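Local coordinates for competence/damage-inducible protein CinA (Agrobacterium tumefaciens, PDB 2A9S), which is of unassigned function but belongs to the competence/damage-inducible CinA family, whose C-terminal domain acts in some relatives as a nicotinamide mononucleotide deamidase, at residues Ser33-Leu38 and Val104-Ile109. Residues are numbered along the deposited sequence; the frame is centred on the assembly and turned at random.
Sequences SCTGGL and VAVTGI
A single direct hydrogen bond joins the backbones: Ser-33 N donates to Val-106 O at 3.1 Å, with an N-H...O angle of 144°. It continues the pairing of parallel strands 28-32 and 102-108, where Ala-31 bonds Val-104 and Val-106.

A water bridges the hydroxyls, whose OG and OG1 atoms stand 4.1 Å apart in Ser-33 and Thr-107. It lies 2.6 Å from Ser-33 OG and donates to Thr-107 OG1 and Gly-108 O. Both side-chain oxygens have second partners, Lys-65 for Ser-33 and Ala-81 O for Thr-107.

Side-chain packing gathers on the Val-106 side of the strand. Cys-34 SG sits between its own N and carbonyl carbon (chi1 57°), bringing sulfur within 3.4 Å of Gly-108 N and into apolar contact with Val-106 CG2 at 4.1 Å. Val-106 CG2 also meets Thr-35 OG1 at 3.4 Å, the two side chains crossing near a right angle; Glu-32 bonds that hydroxyl.

Two overlapping turns, type I over Ser-33 to Gly-36 and type I' over Thr-35 to Leu-38, link strand 28-32 to helix 38-43 alongside the end of strand 102-108, within a mixed five-stranded sheet with helices, consistent with the CinA C-terminal (competence-damaged protein) domain.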
# COMPACT_ATOMS: atom_id res chain seq x y z
N SER A 33 4.87 -6.79 -2.48
CA SER A 33 6.20 -6.42 -2.88
C SER A 33 6.02 -5.69 -4.25
O SER A 33 5.88 -4.42 -4.29
CB SER A 33 7.07 -7.69 -2.86
OG SER A 33 8.46 -7.43 -3.02
N CYS A 34 5.91 -6.48 -5.31
CA CYS A 34 5.95 -5.98 -6.68
C CYS A 34 4.81 -5.04 -7.09
O CYS A 34 5.04 -4.18 -7.93
CB CYS A 34 6.04 -7.14 -7.67
SG CYS A 34 4.70 -8.31 -7.51
N THR A 35 3.62 -5.18 -6.48
CA THR A 35 2.45 -4.30 -6.80
C THR A 35 2.49 -2.97 -6.04
O THR A 35 1.71 -2.06 -6.33
CB THR A 35 1.10 -4.97 -6.48
OG1 THR A 35 1.14 -5.52 -5.14
CG2 THR A 35 0.76 -6.07 -7.51
N GLY A 36 3.38 -2.88 -5.07
CA GLY A 36 3.69 -1.60 -4.39
C GLY A 36 2.54 -0.87 -3.68
O GLY A 36 2.63 0.34 -3.43
N GLY A 37 1.47 -1.60 -3.35
CA GLY A 37 0.31 -1.00 -2.69
C GLY A 37 -0.95 -0.98 -3.55
O GLY A 37 -2.02 -0.62 -3.05
N LEU A 38 -0.83 -1.34 -4.83
CA LEU A 38 -1.98 -1.29 -5.75
C LEU A 38 -3.06 -2.32 -5.43
O LEU A 38 -4.19 -2.13 -5.85
CB LEU A 38 -1.57 -1.46 -7.21
CG LEU A 38 -0.63 -0.37 -7.74
CD1 LEU A 38 -0.26 -0.64 -9.23
CD2 LEU A 38 -1.28 1.01 -7.54
N VAL A 104 -3.57 -11.77 1.59
CA VAL A 104 -3.01 -12.11 0.28
C VAL A 104 -1.63 -11.46 0.21
O VAL A 104 -1.47 -10.28 0.58
CB VAL A 104 -3.93 -11.65 -0.90
CG1 VAL A 104 -4.24 -10.13 -0.84
CG2 VAL A 104 -3.34 -12.13 -2.29
N ALA A 105 -0.66 -12.22 -0.32
CA ALA A 105 0.73 -11.78 -0.42
C ALA A 105 1.24 -11.98 -1.85
O ALA A 105 0.93 -13.01 -2.46
CB ALA A 105 1.61 -12.59 0.55
N VAL A 106 1.99 -11.02 -2.36
CA VAL A 106 2.55 -11.15 -3.72
C VAL A 106 4.02 -10.75 -3.72
O VAL A 106 4.40 -9.76 -3.05
CB VAL A 106 1.75 -10.34 -4.80
CG1 VAL A 106 0.27 -10.77 -4.82
CG2 VAL A 106 1.87 -8.81 -4.61
N THR A 107 4.84 -11.53 -4.44
CA THR A 107 6.24 -11.19 -4.60
C THR A 107 6.64 -11.58 -6.03
O THR A 107 6.39 -12.73 -6.46
CB THR A 107 7.18 -11.88 -3.55
OG1 THR A 107 8.54 -11.50 -3.82
CG2 THR A 107 7.07 -13.40 -3.56
N GLY A 108 7.14 -10.60 -6.78
CA GLY A 108 7.46 -10.89 -8.19
C GLY A 108 8.40 -9.89 -8.82
O GLY A 108 8.94 -9.01 -8.12
N ILE A 109 8.58 -10.04 -10.15
CA ILE A 109 9.49 -9.20 -10.91
C ILE A 109 8.70 -8.42 -11.95
O ILE A 109 8.33 -8.97 -12.98
CB ILE A 109 10.58 -10.03 -11.63
CG1 ILE A 109 11.30 -10.90 -10.59
CG2 ILE A 109 11.54 -9.10 -12.35
CD1 ILE A 109 12.18 -12.02 -11.19
O HOH W 1 9.16 -9.16 -4.87